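Local coordinates for hemolysin II regulatory protein (Bacillus cereus, PDB 2JJ7) that probably binds DNA as a TetR-family transcriptional regulator, with an N-terminal helix-turn-helix domain and a helical C-terminal domain, at residues B[70-75]-B[130-135]; B[23-28]-B[49-54]. All coordinates share one frame; numbering follows the deposited sequence.

The two contacts lie on opposite sides of the chain's centre, about 34 Å apart between centres and about 24 Å between nearest atoms, so they do not touch. Contact 2 belongs to the N-terminal DNA-binding domain: it ties the loop leading into the predicted helix-turn-helix (residues 29-48) to the start of helix 51-62, which follows that motif. Contact 1 lies in the other half of the molecule, where the short helix 71-74 docks on helix 129-138 of the all-helical C-terminal domain. Along the chain they come in series, contact 2 closing before contact 1 opens, and helices 51-62 and 71-74 are consecutive. Neither contact involves the other subunit of the dimer.

Contact 1: residues B[70-75]-B[130-135]; sequences NFLEKN and KEILQE
The amide of N70 and the carboxylate of E131 meet with their planes 90° apart: ND2 approaches OE2 on its syn side, tilted out of the carboxylate plane, and OE2 is similarly tilted from the plane of the amide. This polar pair flanks an apolar helix-on-helix contact in the TetR-like C-terminal domain, where the short helix 71-74 packs on helix 129-138. The bond from N70 ND2 to E131 OE2, at 2.5 Å, is very short for an amide donor, so its exact length is doubtful although the pairing stands; its N-H...O angle of 147° leaves it somewhat bent. The same amide is also an N-cap, since N70 OD1 accepts from E73 N at 3.1 Å in the carbonyl plane, on a lone pair. Held at both ends, the amide thus joins the start of its own helix to the neighbouring one. E131 reaches across from a first torsion of 68°, its CG between the backbone N and the carbonyl carbon and the rest of the chain extended toward N70. Its OE2 has a second donor in a water, which in turn accepts from L72 N.

Next to it, L72 points at helix 129-138. Its CD1 reaches the backbone oxygen E131 O at 3.6 Å, and its CD2 rests against the aliphatic part of E135, whose carboxylate turns to Q139. The L72 branch point meets the side chain of I132, which continues to L83 and Y86 of helix 79-96, carrying the apolar packing into that helix. The end of the F71 side chain leads away from helix 129-138, and the side chain touches E85 of helix 79-96, so its contribution here comes from its root: F71 CB lies 4.3 Å from I132 CD1.

Contact 2: residues B[23-28]-B[49-54]; sequences RGYEGT and NGKENL
Two torsions bring Y25 and K51 together: Y25 carries CG anti to its own N (chi1 -179°), swinging the ring toward helix 51-62, while K51 sets out with a chi1 of 77° and stays extended beyond CG, which carries it over that ring. K51 CE lies over one face, offset toward the rim, in a CH-pi contact 3.9 Å from the centroid of the Y25 ring. Beyond it the ammonium adds a cation-pi interaction, with K51 NZ 4.3 Å from the same centroid. NZ also donates to two backbone carbonyls: Y25 O at 2.5 Å, a very short bond, and T28 O at 2.8 Å, nearly along the C=O axis. These oxygens come from the first and last residues of a type I beta turn, so one lysine grips both ends of it. The phenol end of the tyrosine meets the first turn of the helix, its OH lying 3.4 Å from E52 CA and close to E52 CB.

The tyrosine ring has further aromatic and cationic company, meeting Y55 edge-to-face and R114 through a cation-pi contact. The turn connects helix 5-23 to helix 30-37, T28 packing on F20 and I33, and the contact thereby fastens this connection to helix 51-62, whose L54 is inserted against both of those helices.

Contact 1: residues B[70-75]-B[130-135]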
# COMPACT_ATOMS: atom_id res chain seq x y z
N ASN B 70 5.12 -15.92 18.19
CA ASN B 70 4.80 -14.53 18.49
C ASN B 70 6.09 -13.75 18.53
O ASN B 70 6.92 -13.98 19.41
CB ASN B 70 4.09 -14.45 19.85
CG ASN B 70 3.55 -13.06 20.13
OD1 ASN B 70 4.17 -12.27 20.84
ND2 ASN B 70 2.39 -12.75 19.55
N PHE B 71 6.28 -12.84 17.58
CA PHE B 71 7.55 -12.11 17.50
C PHE B 71 7.88 -11.20 18.67
O PHE B 71 9.06 -11.02 18.99
CB PHE B 71 7.71 -11.36 16.17
CG PHE B 71 7.81 -12.27 14.98
CD1 PHE B 71 8.90 -13.11 14.82
CD2 PHE B 71 6.80 -12.29 14.02
CE1 PHE B 71 8.98 -13.97 13.71
CE2 PHE B 71 6.89 -13.15 12.91
CZ PHE B 71 7.98 -13.99 12.76
N LEU B 72 6.85 -10.63 19.32
CA LEU B 72 7.06 -9.79 20.51
C LEU B 72 7.61 -10.59 21.68
O LEU B 72 8.56 -10.17 22.34
CB LEU B 72 5.76 -9.07 20.95
CG LEU B 72 5.34 -7.74 20.33
CD1 LEU B 72 4.02 -7.27 20.93
CD2 LEU B 72 6.41 -6.68 20.54
N GLU B 73 7.01 -11.74 21.95
CA GLU B 73 7.51 -12.64 22.99
C GLU B 73 8.90 -13.20 22.64
O GLU B 73 9.79 -13.19 23.47
CB GLU B 73 6.53 -13.78 23.26
CG GLU B 73 5.20 -13.31 23.82
CD GLU B 73 4.22 -14.44 24.07
OE1 GLU B 73 4.11 -15.36 23.23
OE2 GLU B 73 3.54 -14.39 25.12
N LYS B 74 9.07 -13.67 21.40
CA LYS B 74 10.38 -14.17 20.97
C LYS B 74 11.49 -13.11 21.14
O LYS B 74 12.64 -13.42 21.45
CB LYS B 74 10.32 -14.68 19.53
CG LYS B 74 11.60 -15.35 19.10
CD LYS B 74 11.56 -15.84 17.67
CE LYS B 74 12.96 -16.22 17.24
NZ LYS B 74 13.00 -16.80 15.89
N ASN B 75 11.13 -11.84 20.98
CA ASN B 75 12.10 -10.77 21.11
C ASN B 75 12.01 -10.05 22.44
O ASN B 75 12.51 -8.93 22.59
CB ASN B 75 11.95 -9.82 19.93
CG ASN B 75 12.42 -10.45 18.65
OD1 ASN B 75 13.62 -10.51 18.39
ND2 ASN B 75 11.48 -11.01 17.87
N LYS B 130 -0.14 -5.56 13.86
CA LYS B 130 -0.84 -4.64 14.76
C LYS B 130 -0.24 -4.59 16.16
O LYS B 130 0.10 -3.51 16.64
CB LYS B 130 -2.34 -4.97 14.87
CG LYS B 130 -3.10 -3.93 15.70
CD LYS B 130 -4.60 -4.09 15.61
CE LYS B 130 -5.31 -2.95 16.35
NZ LYS B 130 -6.76 -3.22 16.59
N GLU B 131 -0.10 -5.75 16.82
CA GLU B 131 0.41 -5.75 18.20
C GLU B 131 1.86 -5.26 18.30
O GLU B 131 2.21 -4.59 19.24
CB GLU B 131 0.21 -7.09 18.91
CG GLU B 131 1.03 -8.25 18.38
CD GLU B 131 1.09 -9.41 19.37
OE1 GLU B 131 0.23 -9.47 20.27
OE2 GLU B 131 1.99 -10.26 19.26
N ILE B 132 2.68 -5.57 17.30
CA ILE B 132 4.06 -5.09 17.26
C ILE B 132 4.11 -3.56 17.23
O ILE B 132 4.89 -2.92 17.96
CB ILE B 132 4.82 -5.67 16.05
CG1 ILE B 132 4.97 -7.19 16.18
CG2 ILE B 132 6.21 -5.06 15.96
CD1 ILE B 132 5.58 -7.88 14.93
N LEU B 133 3.25 -2.98 16.40
CA LEU B 133 3.17 -1.53 16.20
C LEU B 133 2.63 -0.82 17.43
O LEU B 133 3.15 0.23 17.83
CB LEU B 133 2.30 -1.19 14.98
CG LEU B 133 2.82 -1.58 13.59
CD1 LEU B 133 1.76 -1.25 12.53
CD2 LEU B 133 4.14 -0.87 13.28
N GLN B 134 1.59 -1.40 18.04
CA GLN B 134 1.02 -0.85 19.28
C GLN B 134 2.03 -0.88 20.41
O GLN B 134 2.16 0.09 21.14
CB GLN B 134 -0.24 -1.59 19.68
CG GLN B 134 -1.38 -1.34 18.71
CD GLN B 134 -2.60 -2.18 19.03
OE1 GLN B 134 -2.50 -3.36 19.39
NE2 GLN B 134 -3.78 -1.57 18.88
N GLU B 135 2.76 -1.99 20.54
CA GLU B 135 3.86 -2.07 21.52
C GLU B 135 4.95 -1.00 21.31
O GLU B 135 5.35 -0.33 22.27
CB GLU B 135 4.47 -3.48 21.53
CG GLU B 135 5.46 -3.71 22.69
CD GLU B 135 4.84 -3.52 24.08
OE1 GLU B 135 3.65 -3.86 24.28
OE2 GLU B 135 5.56 -3.04 24.98
O HOH W 1 4.15 -10.32 17.93

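Contact 2: residues B[23-28]-B[49-54]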
# COMPACT_ATOMS: atom_id res chain seq x y z
N ARG B 23 -3.76 -13.96 -12.51
CA ARG B 23 -5.12 -13.52 -12.85
C ARG B 23 -6.07 -13.46 -11.67
O ARG B 23 -7.24 -13.11 -11.83
CB ARG B 23 -5.72 -14.41 -13.93
CG ARG B 23 -5.37 -13.99 -15.34
CD ARG B 23 -6.17 -14.80 -16.35
NE ARG B 23 -5.77 -14.51 -17.72
CZ ARG B 23 -5.98 -15.33 -18.75
NH1 ARG B 23 -6.57 -16.51 -18.57
NH2 ARG B 23 -5.57 -14.98 -19.97
N GLY B 24 -5.58 -13.80 -10.48
CA GLY B 24 -6.42 -13.76 -9.29
C GLY B 24 -7.28 -15.01 -9.19
O GLY B 24 -7.33 -15.81 -10.12
N TYR B 25 -7.95 -15.17 -8.06
CA TYR B 25 -8.82 -16.34 -7.83
C TYR B 25 -9.95 -16.44 -8.86
O TYR B 25 -10.17 -17.51 -9.44
CB TYR B 25 -9.41 -16.33 -6.41
CG TYR B 25 -10.30 -17.53 -6.17
CD1 TYR B 25 -9.74 -18.78 -5.90
CD2 TYR B 25 -11.68 -17.43 -6.25
CE1 TYR B 25 -10.54 -19.90 -5.70
CE2 TYR B 25 -12.49 -18.54 -6.06
CZ TYR B 25 -11.91 -19.77 -5.78
OH TYR B 25 -12.70 -20.88 -5.59
N GLU B 26 -10.66 -15.33 -9.07
CA GLU B 26 -11.84 -15.30 -9.93
C GLU B 26 -11.46 -15.43 -11.40
O GLU B 26 -12.15 -16.10 -12.16
CB GLU B 26 -12.65 -14.01 -9.73
CG GLU B 26 -12.87 -13.59 -8.26
CD GLU B 26 -13.92 -14.43 -7.55
OE1 GLU B 26 -14.70 -15.15 -8.21
OE2 GLU B 26 -13.97 -14.36 -6.30
N GLY B 27 -10.36 -14.80 -11.78
CA GLY B 27 -9.93 -14.79 -13.18
C GLY B 27 -9.26 -16.05 -13.69
O GLY B 27 -8.82 -16.09 -14.84
N THR B 28 -9.18 -17.07 -12.85
CA THR B 28 -8.48 -18.32 -13.15
C THR B 28 -9.47 -19.50 -13.14
O THR B 28 -10.35 -19.57 -12.27
CB THR B 28 -7.38 -18.60 -12.10
OG1 THR B 28 -6.58 -17.43 -11.90
CG2 THR B 28 -6.48 -19.75 -12.51
N ASN B 49 -10.43 -31.86 -7.37
CA ASN B 49 -11.87 -31.59 -7.35
C ASN B 49 -12.18 -30.10 -7.21
O ASN B 49 -12.76 -29.69 -6.20
CB ASN B 49 -12.56 -32.38 -6.22
CG ASN B 49 -12.89 -33.82 -6.60
OD1 ASN B 49 -12.30 -34.76 -6.07
ND2 ASN B 49 -13.83 -33.99 -7.53
N GLY B 50 -11.74 -29.30 -8.18
CA GLY B 50 -12.19 -27.91 -8.29
C GLY B 50 -11.17 -26.87 -7.86
O GLY B 50 -10.23 -27.17 -7.12
N LYS B 51 -11.36 -25.65 -8.34
CA LYS B 51 -10.37 -24.62 -8.09
C LYS B 51 -10.33 -24.15 -6.63
O LYS B 51 -9.28 -23.73 -6.17
CB LYS B 51 -10.49 -23.45 -9.09
CG LYS B 51 -11.61 -22.48 -8.85
CD LYS B 51 -11.22 -21.14 -9.46
CE LYS B 51 -12.36 -20.17 -9.38
NZ LYS B 51 -12.05 -18.96 -10.17
N GLU B 52 -11.44 -24.27 -5.91
CA GLU B 52 -11.50 -23.82 -4.51
C GLU B 52 -10.49 -24.58 -3.66
O GLU B 52 -9.70 -23.98 -2.93
CB GLU B 52 -12.92 -23.96 -3.95
CG GLU B 52 -13.05 -23.81 -2.43
CD GLU B 52 -13.11 -22.36 -1.95
OE1 GLU B 52 -12.05 -21.70 -1.94
OE2 GLU B 52 -14.21 -21.90 -1.56
N ASN B 53 -10.50 -25.90 -3.78
CA ASN B 53 -9.60 -26.76 -3.03
C ASN B 53 -8.15 -26.62 -3.52
O ASN B 53 -7.21 -26.67 -2.73
CB ASN B 53 -10.06 -28.22 -3.12
CG ASN B 53 -9.17 -29.15 -2.33
OD1 ASN B 53 -8.99 -28.97 -1.12
ND2 ASN B 53 -8.57 -30.14 -3.01
N LEU B 54 -8.00 -26.45 -4.83
CA LEU B 54 -6.71 -26.23 -5.44
C LEU B 54 -6.07 -24.95 -4.89
O LEU B 54 -4.88 -24.93 -4.58
CB LEU B 54 -6.89 -26.12 -6.95
CG LEU B 54 -5.71 -26.20 -7.91
CD1 LEU B 54 -4.78 -27.34 -7.55
CD2 LEU B 54 -6.26 -26.39 -9.30